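Local coordinates for alanine dehydrogenase/pyridine nucleotide transhydrogenase (Mycobacterium smegmatis str. MC2 155, PDB 3P2Y), which probably serves as the NAD(H)-binding alpha-1 subunit of a proton-translocating transhydrogenase that passes hydride between NADH and NADP, at residues 112-117 against 131-136; 282-287 against 307-312; 33-38 against 328-333; 41-46 against 339-344; 290-295 against 321-326. One frame throughout, in Å; residues are numbered along the deposited sequence. Where two conformers were deposited one is given.

Interaction 1: residues 112-117 against 131-136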
# COMPACT_ATOMS: atom_id res chain seq x y z
N LEU A 112 -12.84 -20.97 -15.61
CA LEU A 112 -14.19 -21.24 -16.09
C LEU A 112 -15.19 -21.55 -14.98
O LEU A 112 -16.28 -22.03 -15.28
CB LEU A 112 -14.21 -22.38 -17.14
CG LEU A 112 -13.33 -22.14 -18.37
CD1 LEU A 112 -13.28 -23.37 -19.31
CD2 LEU A 112 -13.80 -20.91 -19.14
N ALA A 113 -14.82 -21.31 -13.73
CA ALA A 113 -15.73 -21.43 -12.58
C ALA A 113 -16.53 -22.75 -12.55
O ALA A 113 -17.76 -22.72 -12.46
CB ALA A 113 -16.68 -20.21 -12.53
N PRO A 114 -15.84 -23.90 -12.65
CA PRO A 114 -16.57 -25.18 -12.79
C PRO A 114 -17.52 -25.45 -11.62
O PRO A 114 -18.58 -26.04 -11.81
CB PRO A 114 -15.44 -26.23 -12.88
CG PRO A 114 -14.24 -25.58 -12.29
CD PRO A 114 -14.38 -24.11 -12.67
N ARG A 115 -17.18 -25.00 -10.42
CA ARG A 115 -18.06 -25.20 -9.26
C ARG A 115 -19.26 -24.25 -9.25
O ARG A 115 -20.39 -24.68 -9.01
CB ARG A 115 -17.28 -25.06 -7.96
CG ARG A 115 -15.96 -25.79 -7.95
CD ARG A 115 -16.11 -27.16 -7.38
NE ARG A 115 -14.81 -27.75 -7.05
CZ ARG A 115 -14.63 -28.66 -6.10
NH1 ARG A 115 -15.65 -29.06 -5.35
NH2 ARG A 115 -13.41 -29.15 -5.89
N THR A 116 -19.02 -22.98 -9.51
CA THR A 116 -20.00 -21.95 -9.24
C THR A 116 -20.82 -21.58 -10.49
O THR A 116 -21.87 -20.93 -10.39
CB THR A 116 -19.32 -20.70 -8.66
OG1 THR A 116 -18.36 -20.21 -9.60
CG2 THR A 116 -18.60 -21.03 -7.34
N GLN A 117 -20.33 -22.00 -11.66
CA GLN A 117 -21.03 -21.76 -12.94
C GLN A 117 -21.13 -23.06 -13.77
O GLN A 117 -20.60 -23.13 -14.87
CB GLN A 117 -20.33 -20.64 -13.74
CG GLN A 117 -20.40 -19.27 -13.08
CD GLN A 117 -19.79 -18.16 -13.92
OE1 GLN A 117 -18.94 -17.40 -13.44
NE2 GLN A 117 -20.23 -18.03 -15.16
N ALA A 131 -13.23 -27.05 -23.78
CA ALA A 131 -12.86 -25.99 -22.84
C ALA A 131 -12.14 -26.54 -21.63
O ALA A 131 -12.57 -27.56 -21.06
CB ALA A 131 -14.09 -25.23 -22.38
N PHE A 132 -11.08 -25.85 -21.20
CA PHE A 132 -10.25 -26.33 -20.10
C PHE A 132 -10.28 -25.27 -19.02
O PHE A 132 -9.95 -24.14 -19.29
CB PHE A 132 -8.81 -26.57 -20.57
CG PHE A 132 -8.70 -27.63 -21.65
CD1 PHE A 132 -8.51 -28.96 -21.28
CD2 PHE A 132 -8.86 -27.31 -22.99
CE1 PHE A 132 -8.43 -29.97 -22.27
CE2 PHE A 132 -8.80 -28.30 -23.99
CZ PHE A 132 -8.58 -29.63 -23.61
N ALA A 133 -10.71 -25.66 -17.83
CA ALA A 133 -10.79 -24.75 -16.66
C ALA A 133 -9.46 -24.76 -15.90
O ALA A 133 -9.00 -25.82 -15.42
CB ALA A 133 -11.92 -25.19 -15.71
N MET A 134 -8.85 -23.59 -15.76
CA MET A 134 -7.58 -23.53 -15.05
C MET A 134 -7.75 -23.93 -13.57
O MET A 134 -6.82 -24.46 -12.97
CB MET A 134 -6.94 -22.14 -15.20
CG MET A 134 -6.51 -21.80 -16.67
SD MET A 134 -5.31 -22.99 -17.36
CE MET A 134 -3.85 -22.60 -16.35
N GLU A 135 -8.94 -23.72 -13.01
CA GLU A 135 -9.19 -24.14 -11.62
C GLU A 135 -9.12 -25.66 -11.46
O GLU A 135 -8.95 -26.15 -10.34
CB GLU A 135 -10.59 -23.68 -11.14
CG GLU A 135 -10.87 -22.17 -11.23
CD GLU A 135 -11.63 -21.79 -12.50
OE1 GLU A 135 -11.40 -22.40 -13.57
OE2 GLU A 135 -12.43 -20.83 -12.45
N SER A 136 -9.30 -26.39 -12.57
CA SER A 136 -9.39 -27.85 -12.56
C SER A 136 -8.09 -28.55 -12.94
O SER A 136 -8.06 -29.79 -13.05
CB SER A 136 -10.55 -28.34 -13.45
OG SER A 136 -11.80 -27.87 -12.92
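The carboxylate of Glu-135 receives two successive backbone N-H groups of the loop at Leu-112 and Ala-113, and each of its oxygens takes one. OE1 accepts from the N of Leu-112 at 2.9 Å through its syn lone pair, the side facing the other oxygen. OE2 accepts from the N of Ala-113 at 2.8 Å, but here the donor stands above the carboxylate plane, 42° out of it. A two-pronged grip of this kind fixes the rotation of the carboxylate and would place its negative charge, probably stabilised by the two peptide dipoles, beside the turn.

Carbon contacts, some of them onto oxygens, lie beside this polar pair. CD1 of Leu-112 rests 3.7 Å from CB of Ala-131 and also touches the carbonyl oxygen of Phe-132, while CB of the same leucine meets CB of Ala-133 at 3.9 Å. In the ring of Pro-114, CD packs on CB of Ala-133 and lies 3.6 Å from OE1 of Glu-135, and CG reaches OG of Ser-136 at 3.4 Å.

What brings the carboxylate to the loop is a kink in the glutamate chain, bent at chi2 (97°), on a backbone that has just left the strand for a short 3-10 segment. The N of Gln-117 bonds back to the O of Ala-113 and helps close the opposing turn. The contact thus joins the loop after strand 107-110 to the end of strand 130-133, which runs parallel to 107-110 as the outermost strand within this chain of the N-terminal domain's parallel sheet; its Phe-132 packs against helices 336-354 and 367-372.

Interaction 2: residues 282-287 against 307-312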
# COMPACT_ATOMS: atom_id res chain seq x y z
N ARG A 282 -16.07 -19.17 8.60
CA ARG A 282 -16.04 -18.07 9.56
C ARG A 282 -14.87 -18.23 10.54
O ARG A 282 -14.82 -19.18 11.31
CB ARG A 282 -17.39 -17.98 10.31
CG ARG A 282 -17.49 -16.84 11.31
CD ARG A 282 -17.54 -15.45 10.63
NE ARG A 282 -18.61 -15.29 9.63
CZ ARG A 282 -19.91 -15.17 9.91
NH1 ARG A 282 -20.35 -15.21 11.17
NH2 ARG A 282 -20.78 -15.01 8.91
N LEU A 283 -13.92 -17.31 10.50
CA LEU A 283 -12.73 -17.39 11.35
C LEU A 283 -12.60 -16.22 12.33
O LEU A 283 -11.89 -16.34 13.34
CB LEU A 283 -11.46 -17.46 10.49
CG LEU A 283 -11.34 -18.59 9.46
CD1 LEU A 283 -10.17 -18.29 8.51
CD2 LEU A 283 -11.12 -19.92 10.16
N VAL A 284 -13.22 -15.09 11.99
CA VAL A 284 -13.12 -13.89 12.81
C VAL A 284 -14.54 -13.48 13.15
O VAL A 284 -15.27 -12.92 12.32
CB VAL A 284 -12.38 -12.74 12.06
CG1 VAL A 284 -12.35 -11.44 12.90
CG2 VAL A 284 -10.93 -13.17 11.68
N THR A 285 -14.94 -13.76 14.38
CA THR A 285 -16.28 -13.38 14.86
C THR A 285 -16.35 -11.87 15.04
O THR A 285 -15.31 -11.19 15.12
CB THR A 285 -16.57 -14.02 16.24
OG1 THR A 285 -15.59 -13.56 17.18
CG2 THR A 285 -16.55 -15.54 16.16
N ALA A 286 -17.57 -11.35 15.15
CA ALA A 286 -17.76 -9.95 15.50
C ALA A 286 -16.99 -9.57 16.78
O ALA A 286 -16.37 -8.51 16.81
CB ALA A 286 -19.25 -9.64 15.65
N ALA A 287 -17.06 -10.42 17.81
CA ALA A 287 -16.37 -10.15 19.09
C ALA A 287 -14.84 -10.09 18.94
O ALA A 287 -14.18 -9.25 19.58
CB ALA A 287 -16.73 -11.21 20.11
N GLY A 307 -17.00 -13.93 3.11
CA GLY A 307 -15.99 -13.40 4.05
C GLY A 307 -15.70 -14.32 5.22
O GLY A 307 -16.59 -14.99 5.74
N ASN A 308 -14.44 -14.33 5.67
CA ASN A 308 -14.04 -15.06 6.87
C ASN A 308 -14.44 -14.30 8.11
O ASN A 308 -14.43 -14.87 9.21
CB ASN A 308 -12.52 -15.27 6.91
CG ASN A 308 -11.99 -16.05 5.70
OD1 ASN A 308 -11.07 -15.59 5.00
ND2 ASN A 308 -12.58 -17.21 5.42
N CYS A 309 -14.75 -13.01 7.94
CA CYS A 309 -15.09 -12.15 9.06
C CYS A 309 -16.57 -11.84 9.02
O CYS A 309 -17.10 -11.43 7.99
CB CYS A 309 -14.27 -10.84 9.07
SG CYS A 309 -14.59 -9.75 10.47
N GLU A 310 -17.22 -12.02 10.16
CA GLU A 310 -18.65 -11.75 10.31
C GLU A 310 -19.06 -10.31 9.92
O GLU A 310 -20.17 -10.08 9.43
CB GLU A 310 -19.05 -12.07 11.77
CG GLU A 310 -20.49 -11.77 12.18
CD GLU A 310 -20.79 -12.21 13.63
OE1 GLU A 310 -19.88 -12.72 14.34
OE2 GLU A 310 -21.96 -12.02 14.05
N LEU A 311 -18.16 -9.36 10.12
CA LEU A 311 -18.48 -7.95 9.87
C LEU A 311 -18.07 -7.49 8.46
O LEU A 311 -18.26 -6.34 8.10
CB LEU A 311 -17.84 -7.08 10.95
CG LEU A 311 -18.32 -7.38 12.38
CD1 LEU A 311 -17.43 -6.70 13.40
CD2 LEU A 311 -19.79 -6.97 12.56
N THR A 312 -17.50 -8.41 7.68
CA THR A 312 -17.05 -8.06 6.33
C THR A 312 -18.17 -7.59 5.43
O THR A 312 -19.24 -8.23 5.35
CB THR A 312 -16.29 -9.24 5.70
OG1 THR A 312 -15.01 -9.30 6.31
CG2 THR A 312 -16.14 -9.09 4.18
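Val-284 and Cys-309 form a single beta bridge between two loops of the C-terminal domain, whose largely parallel sheet and GxGxxG pattern are consistent with a Rossmann-type dinucleotide fold. Three backbone hydrogen bonds hold the bridge. The carbonyl oxygen of Asn-308 accepts twice: from the N of Leu-283 at 2.8 Å, in the carbonyl plane on a lone pair, and from the N of Val-284, whose approach is tilted 29° from that plane. In return the N of Glu-310 gives to the O of Val-284 at 3.0 Å.

One side-chain bond continues the series. Glu-310, its CG anti to the backbone N (chi1 176°) and the chain straight beyond, carries OE1 to the N of Ala-286 at 2.8 Å, the N-H arriving from above the carboxylate plane, 49° out of it. This is the start of helix 286-290, where the negative charge would suit the helix dipole. Thr-285 is the N-cap of that helix; its OG1 bonds to the N of Ala-288 and to Glu-260.

The charged pair is less direct. Arg-282 bends at chi2 and chi3 and folds back, so that one face of its guanidinium lies over CA and CB of Glu-310; NH1 and OE1 are 4.1 Å apart and probably attract by charge alone, since the oxygen sits well out of the guanidinium plane.

Van der Waals contacts complete the account. CD1 of Leu-283 lies alongside the amide of Asn-308, which is itself held by Thr-271, Ala-273 and Pro-281. Of the apolar pairs, Leu-311 rests CG against CB of Ala-286 at 4.1 Å, and CG1 of Val-284 touches SG of Cys-309 at 3.7 Å.

Interaction 3: residues 33-38 against 328-333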
# COMPACT_ATOMS: atom_id res chain seq x y z
N GLU A 33 -15.95 -5.93 -14.81
CA GLU A 33 -15.69 -4.67 -14.12
C GLU A 33 -14.48 -4.82 -13.17
O GLU A 33 -14.41 -5.80 -12.39
CB GLU A 33 -16.91 -4.19 -13.31
N GLY A 34 -13.53 -3.88 -13.28
CA GLY A 34 -12.39 -3.82 -12.38
C GLY A 34 -11.23 -4.69 -12.83
O GLY A 34 -10.14 -4.63 -12.24
N GLU A 35 -11.45 -5.53 -13.84
CA GLU A 35 -10.40 -6.47 -14.24
C GLU A 35 -9.33 -5.71 -15.01
O GLU A 35 -9.66 -4.89 -15.89
CB GLU A 35 -10.95 -7.59 -15.13
CG GLU A 35 -9.86 -8.64 -15.49
CD GLU A 35 -9.23 -9.25 -14.23
OE1 GLU A 35 -9.92 -10.03 -13.55
OE2 GLU A 35 -8.08 -8.93 -13.88
N ARG A 36 -8.06 -5.95 -14.68
CA ARG A 36 -6.95 -5.34 -15.41
C ARG A 36 -5.98 -6.37 -16.00
O ARG A 36 -5.08 -5.98 -16.74
CB ARG A 36 -6.13 -4.40 -14.49
CG ARG A 36 -6.97 -3.19 -14.03
CD ARG A 36 -6.20 -2.35 -12.99
NE ARG A 36 -4.95 -1.82 -13.55
CZ ARG A 36 -3.91 -1.37 -12.84
NH1 ARG A 36 -3.94 -1.36 -11.51
NH2 ARG A 36 -2.84 -0.91 -13.48
N ARG A 37 -6.15 -7.65 -15.69
CA ARG A 37 -5.25 -8.67 -16.22
C ARG A 37 -5.61 -8.94 -17.69
O ARG A 37 -6.72 -8.58 -18.17
CB ARG A 37 -5.34 -9.98 -15.41
CG ARG A 37 -4.80 -9.83 -13.96
CD ARG A 37 -5.14 -11.05 -13.10
NE ARG A 37 -6.58 -11.14 -12.90
CZ ARG A 37 -7.19 -12.17 -12.32
NH1 ARG A 37 -6.47 -13.22 -11.90
NH2 ARG A 37 -8.52 -12.17 -12.20
N VAL A 38 -4.67 -9.58 -18.36
CA VAL A 38 -4.81 -10.04 -19.76
C VAL A 38 -4.15 -11.42 -19.83
O VAL A 38 -3.17 -11.68 -19.16
CB VAL A 38 -4.10 -9.01 -20.73
CG1 VAL A 38 -2.60 -8.86 -20.41
CG2 VAL A 38 -4.30 -9.42 -22.21
N PRO A 328 -11.11 -6.77 -0.19
CA PRO A 328 -10.79 -6.67 -1.63
C PRO A 328 -11.26 -7.88 -2.38
O PRO A 328 -11.09 -9.00 -1.90
CB PRO A 328 -9.26 -6.63 -1.66
CG PRO A 328 -8.82 -7.28 -0.36
CD PRO A 328 -9.91 -6.91 0.66
N LEU A 329 -11.82 -7.67 -3.57
CA LEU A 329 -12.35 -8.80 -4.34
C LEU A 329 -11.48 -9.26 -5.51
O LEU A 329 -11.68 -10.38 -6.02
CB LEU A 329 -13.76 -8.50 -4.85
CG LEU A 329 -14.75 -8.28 -3.70
CD1 LEU A 329 -16.07 -7.79 -4.31
CD2 LEU A 329 -14.98 -9.58 -2.82
N ASN A 330 -10.53 -8.43 -5.92
CA ASN A 330 -9.68 -8.87 -7.03
C ASN A 330 -8.28 -8.32 -6.87
O ASN A 330 -7.89 -7.38 -7.56
CB ASN A 330 -10.32 -8.47 -8.38
CG ASN A 330 -9.63 -9.13 -9.59
OD1 ASN A 330 -8.59 -9.81 -9.46
ND2 ASN A 330 -10.22 -8.91 -10.79
N LEU A 331 -7.55 -8.86 -5.88
CA LEU A 331 -6.19 -8.35 -5.67
C LEU A 331 -5.22 -8.60 -6.86
O LEU A 331 -4.36 -7.75 -7.12
CB LEU A 331 -5.61 -8.87 -4.35
CG LEU A 331 -6.28 -8.21 -3.13
CD1 LEU A 331 -5.74 -8.90 -1.86
CD2 LEU A 331 -5.98 -6.69 -3.05
N PRO A 332 -5.35 -9.74 -7.59
CA PRO A 332 -4.50 -9.93 -8.77
C PRO A 332 -4.60 -8.79 -9.79
O PRO A 332 -3.56 -8.37 -10.35
CB PRO A 332 -5.05 -11.26 -9.37
CG PRO A 332 -5.38 -12.04 -8.11
CD PRO A 332 -6.15 -10.94 -7.31
N ALA A 333 -5.81 -8.25 -9.98
CA ALA A 333 -6.01 -7.13 -10.91
C ALA A 333 -5.28 -5.86 -10.44
O ALA A 333 -4.95 -5.00 -11.25
CB ALA A 333 -7.51 -6.85 -11.09
O HOH W 1 -12.59 -7.09 -10.76
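Arg-37 runs beside the ring of Pro-332, the two heading in one direction. Its CB starts toward segment 328-333, and CG comes near the carbonyl oxygen of Pro-332. CD then lies 3.7 Å from CB of Pro-332, where the chain turns at chi3 (-67°). NE, still 3.8 Å from CB of Pro-332, gives to OE2 of Glu-35 at 2.8 Å in an almost straight bond, and NH2 gives to OE1 of the same residue. This is a side-on salt bridge, one nitrogen to each oxygen, with the carboxylate at the guanidinium edge. CB of Pro-332 lies over one face of the guanidinium, 3.5 Å from NH1, and NH1 bonds to Gln-152 of helix 148-167. OD1 of Asn-330 lies over that same face, 3.6 Å from NH2.

The contact is an interdomain one, joining the N-terminal and C-terminal domains: the loop after strand 24-27 meets the loop that leads from strand 323-326 into helix 336-354. Asn-330 shapes the second loop by an Asx motif, its OD1 accepting from the N of Ala-333 at 3.2 Å.

The amide nitrogen reaches across to the first loop. ND2 donates to OE1 of Glu-35 at 3.0 Å, and does so from the face of the carboxylate plane opposite to the one used by NH2 of Arg-37; a water accepts from ND2 too and donates to the O of Glu-33. OE2 of Glu-35 also receives the backbone N of Arg-37, on its anti lone pair, and sits 3.5 Å from CB of Ala-333. Arg-36 lays its CD against the O of Ala-333, while its NE bonds to Gly-64.

Interaction 4: residues 41-46 against 339-344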
# COMPACT_ATOMS: atom_id res chain seq x y z
N VAL A 41 0.84 -11.83 -21.92
CA VAL A 41 1.59 -10.58 -21.94
C VAL A 41 2.53 -10.61 -23.14
O VAL A 41 2.86 -11.70 -23.64
CB VAL A 41 2.44 -10.38 -20.63
CG1 VAL A 41 1.49 -10.24 -19.41
CG2 VAL A 41 3.44 -11.52 -20.42
N PRO A 42 3.00 -9.44 -23.59
CA PRO A 42 3.84 -9.40 -24.78
C PRO A 42 5.06 -10.33 -24.76
O PRO A 42 5.36 -10.96 -25.77
CB PRO A 42 4.26 -7.91 -24.85
CG PRO A 42 3.00 -7.20 -24.31
CD PRO A 42 2.72 -8.08 -23.08
N LYS A 43 5.74 -10.46 -23.61
CA LYS A 43 6.93 -11.36 -23.54
C LYS A 43 6.59 -12.81 -23.86
O LYS A 43 7.42 -13.52 -24.44
CB LYS A 43 7.61 -11.33 -22.15
CG LYS A 43 8.33 -10.04 -21.82
CD LYS A 43 8.79 -10.11 -20.34
CE LYS A 43 9.32 -8.76 -19.86
NZ LYS A 43 10.07 -8.94 -18.59
N VAL A 44 5.38 -13.24 -23.49
CA VAL A 44 4.95 -14.62 -23.73
C VAL A 44 4.48 -14.76 -25.16
O VAL A 44 4.79 -15.74 -25.84
CB VAL A 44 3.86 -15.05 -22.68
CG1 VAL A 44 3.27 -16.44 -23.01
CG2 VAL A 44 4.49 -15.08 -21.25
N VAL A 45 3.75 -13.76 -25.63
CA VAL A 45 3.38 -13.71 -27.06
C VAL A 45 4.62 -13.85 -27.95
O VAL A 45 4.60 -14.57 -28.97
CB VAL A 45 2.59 -12.41 -27.37
CG1 VAL A 45 2.35 -12.26 -28.89
CG2 VAL A 45 1.24 -12.42 -26.64
N GLU A 46 5.70 -13.16 -27.58
CA GLU A 46 6.94 -13.22 -28.37
C GLU A 46 7.43 -14.67 -28.52
O GLU A 46 7.80 -15.11 -29.63
CB GLU A 46 8.01 -12.32 -27.73
CG GLU A 46 9.30 -12.14 -28.56
CD GLU A 46 10.19 -10.97 -28.09
OE1 GLU A 46 9.78 -10.21 -27.18
OE2 GLU A 46 11.31 -10.82 -28.64
N ALA A 339 0.81 -10.36 -12.35
CA ALA A 339 -0.28 -11.35 -12.27
C ALA A 339 -0.51 -11.95 -13.67
O ALA A 339 -0.62 -13.18 -13.82
CB ALA A 339 -1.58 -10.71 -11.71
N SER A 340 -0.55 -11.10 -14.70
CA SER A 340 -0.80 -11.62 -16.06
C SER A 340 0.35 -12.42 -16.61
O SER A 340 0.13 -13.36 -17.36
CB SER A 340 -1.11 -10.50 -17.07
OG SER A 340 -2.22 -9.76 -16.62
N GLU A 341 1.57 -12.01 -16.29
CA GLU A 341 2.74 -12.76 -16.82
C GLU A 341 2.79 -14.16 -16.25
O GLU A 341 3.00 -15.11 -17.01
CB GLU A 341 4.03 -12.01 -16.52
CG GLU A 341 5.29 -12.71 -17.05
CD GLU A 341 6.56 -11.95 -16.66
OE1 GLU A 341 6.56 -10.71 -16.80
OE2 GLU A 341 7.55 -12.58 -16.23
N LEU A 342 2.59 -14.30 -14.95
CA LEU A 342 2.60 -15.62 -14.33
C LEU A 342 1.46 -16.49 -14.88
O LEU A 342 1.68 -17.66 -15.20
CB LEU A 342 2.50 -15.49 -12.81
CG LEU A 342 3.73 -14.80 -12.20
CD1 LEU A 342 3.46 -14.59 -10.72
CD2 LEU A 342 5.01 -15.60 -12.41
N TYR A 343 0.26 -15.88 -14.96
CA TYR A 343 -0.93 -16.53 -15.52
C TYR A 343 -0.68 -16.97 -16.96
O TYR A 343 -1.05 -18.08 -17.38
CB TYR A 343 -2.15 -15.59 -15.47
CG TYR A 343 -3.41 -16.25 -15.98
CD1 TYR A 343 -3.90 -15.97 -17.26
CD2 TYR A 343 -4.13 -17.15 -15.16
CE1 TYR A 343 -5.08 -16.60 -17.73
CE2 TYR A 343 -5.28 -17.79 -15.63
CZ TYR A 343 -5.75 -17.49 -16.92
OH TYR A 343 -6.91 -18.05 -17.37
N ALA A 344 -0.06 -16.09 -17.75
CA ALA A 344 0.26 -16.41 -19.15
C ALA A 344 1.17 -17.63 -19.26
O ALA A 344 0.98 -18.48 -20.13
CB ALA A 344 0.95 -15.16 -19.82
O HOH W 2 7.99 -8.30 -16.50
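The carboxylate of Glu-341 is the flat group that meets helix 42-50, and its approach to Lys-43 is indirect. OE1 lies 4.2 Å from CD of Lys-43 and 4.3 Å from NZ, too far for a salt bridge, and one water fills the step between them: it donates to OE1 at 2.8 Å and accepts from NZ at 3.0 Å. With CG anti to the backbone N (chi1 -180°) and the chain extended beyond it, the glutamate reaches beside Lys-43 for this water bridge.

Beneath it the packing is apolar. Val-41 drives both methyls into helix 336-354: CG1 meets CB of Ser-340 at 3.5 Å, and CG2 rests on CA and CB of Glu-341. One turn on, CG2 of Val-44 touches CB of Ala-344 at 3.8 Å. The buried N of Val-41, beside that same CB, has no hydrogen-bonding partner in the model.

Ala-344 offers only a methyl where the helices meet. The axes of segments 42-46 and 339-344 approach to 9.7 Å with 27° between their directions, a near-parallel helix pair. It joins the first helix of the N-terminal region, which begins at N-cap Val-41, to the long helix that returns from the C-terminal region.

Interaction 5: residues 290-295 against 321-326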
# COMPACT_ATOMS: atom_id res chain seq x y z
N THR A 290 -14.00 -6.79 17.19
CA THR A 290 -14.31 -5.70 18.12
C THR A 290 -13.29 -5.59 19.25
O THR A 290 -13.05 -4.48 19.77
CB THR A 290 -15.74 -5.92 18.72
OG1 THR A 290 -16.67 -5.94 17.64
CG2 THR A 290 -16.13 -4.84 19.68
N GLY A 291 -12.72 -6.72 19.63
CA GLY A 291 -11.72 -6.80 20.70
C GLY A 291 -10.32 -6.35 20.28
O GLY A 291 -9.44 -6.20 21.14
N MET A 292 -10.09 -6.16 18.98
CA MET A 292 -8.80 -5.65 18.49
C MET A 292 -8.63 -4.16 18.87
O MET A 292 -9.61 -3.44 19.10
CB MET A 292 -8.68 -5.84 16.97
CG MET A 292 -8.67 -7.33 16.56
SD MET A 292 -8.90 -7.62 14.78
CE MET A 292 -7.41 -6.87 14.10
N GLN A 293 -7.38 -3.73 18.97
CA GLN A 293 -7.10 -2.35 19.34
C GLN A 293 -7.54 -1.41 18.23
O GLN A 293 -7.48 -1.77 17.06
CB GLN A 293 -5.60 -2.16 19.63
CG GLN A 293 -5.15 -2.78 20.97
CD GLN A 293 -5.87 -2.17 22.18
OE1 GLN A 293 -5.87 -0.95 22.38
NE2 GLN A 293 -6.49 -3.02 23.00
N PRO A 294 -7.95 -0.18 18.59
CA PRO A 294 -8.27 0.81 17.56
C PRO A 294 -7.14 0.94 16.54
O PRO A 294 -5.97 0.89 16.93
CB PRO A 294 -8.39 2.12 18.37
CG PRO A 294 -8.88 1.67 19.72
CD PRO A 294 -8.14 0.35 19.96
N GLY A 295 -7.50 1.12 15.27
CA GLY A 295 -6.52 1.29 14.19
C GLY A 295 -5.95 -0.01 13.64
O GLY A 295 -5.19 -0.00 12.64
N HIS A 321 -16.10 -0.12 15.56
CA HIS A 321 -15.49 0.13 16.86
C HIS A 321 -13.98 0.40 16.73
O HIS A 321 -13.14 -0.15 17.46
CB HIS A 321 -15.81 -1.02 17.83
CG HIS A 321 -17.26 -1.09 18.20
ND1 HIS A 321 -18.17 -1.87 17.51
CD2 HIS A 321 -17.97 -0.43 19.15
CE1 HIS A 321 -19.37 -1.71 18.03
NE2 HIS A 321 -19.28 -0.85 19.03
N GLY A 322 -13.64 1.29 15.79
CA GLY A 322 -12.24 1.71 15.57
C GLY A 322 -11.37 0.70 14.85
O GLY A 322 -10.17 0.95 14.66
N VAL A 323 -11.96 -0.41 14.42
CA VAL A 323 -11.19 -1.48 13.72
C VAL A 323 -11.57 -1.49 12.24
O VAL A 323 -12.76 -1.54 11.88
CB VAL A 323 -11.43 -2.88 14.36
CG1 VAL A 323 -10.68 -3.98 13.60
CG2 VAL A 323 -11.00 -2.88 15.84
N THR A 324 -10.56 -1.44 11.37
CA THR A 324 -10.84 -1.33 9.93
C THR A 324 -11.02 -2.74 9.38
O THR A 324 -10.18 -3.62 9.62
CB THR A 324 -9.68 -0.60 9.19
OG1 THR A 324 -9.54 0.73 9.70
CG2 THR A 324 -9.92 -0.54 7.65
N ILE A 325 -12.12 -2.99 8.67
CA ILE A 325 -12.38 -4.29 8.05
C ILE A 325 -12.46 -4.09 6.55
O ILE A 325 -13.35 -3.37 6.07
CB ILE A 325 -13.72 -4.88 8.56
CG1 ILE A 325 -13.84 -4.66 10.08
CG2 ILE A 325 -13.84 -6.35 8.17
CD1 ILE A 325 -12.85 -5.49 10.89
N THR A 326 -11.55 -4.70 5.79
CA THR A 326 -11.52 -4.45 4.34
C THR A 326 -11.67 -5.75 3.57
O THR A 326 -11.15 -6.77 4.02
CB THR A 326 -10.26 -3.66 3.92
OG1 THR A 326 -10.36 -3.28 2.54
CG2 THR A 326 -8.95 -4.51 4.17
O HOH W 3 -11.08 -0.94 19.11
O HOH W 4 -6.85 1.28 10.46
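Gly-295 and Gly-322 join the two backbones through one hydrogen bond, N of Gly-295 to O of Gly-322, short at 2.7 Å and nearly straight at 172°. Both glycines have positive phi, which suits a residue without a side chain. CA of Pro-294 adds a CH...O contact to the carbonyl oxygen of Gly-322 at 3.5 Å. Further along, a water lies close to both backbones, near the O of Met-292 and 2.8 Å from the O of His-321.

Among the side chains Val-323 does most. With chi1 at 178°, CG1 lies opposite the backbone N and CG2 is turned onto the loop, where it lies 3.6 Å from the O of Met-292 and 3.9 Å from CB of the same residue, and near the O of Gln-293 as well. Thr-324 takes part through a second water, which accepts from its OG1 and donates to the O of Gly-295. At the exposed end the approach of CG2 of Thr-290 to the ring of His-321 is doubtful, the histidine having two conformers; OG1 of the threonine bonds to the O of Ala-286 within its helix.

The loop from helix 286-290 into strand 297-300 is thus tied to the turn joining antiparallel edge strand 317-320 to strand 323-326. Strand 323-326 pairs in parallel with strand 297-300, helix 148-167 packs on its Thr-324 and Thr-326, and Leu-66 of the second subunit rests on Pro-294 and Thr-324.

Overall arrangement
The five contacts show how chemistry follows place in a two-domain chain. Interaction 4 is the buried one, mostly apolar helix packing with a water-mediated charge pair at its side; the other four are partly buried and rely more on hydrogen bonds. Interactions 3 and 4 both join the N-terminal to the C-terminal region, and they touch where Ser-340 OG meets the N of Val-38. Interaction 1 stays within the N-terminal sheet yet reaches the same long helix, Met-134 packing on Tyr-343. Interactions 2 and 5 belong to the C-terminal domain, their centres about 12 Å apart, and both involve helix 286-290.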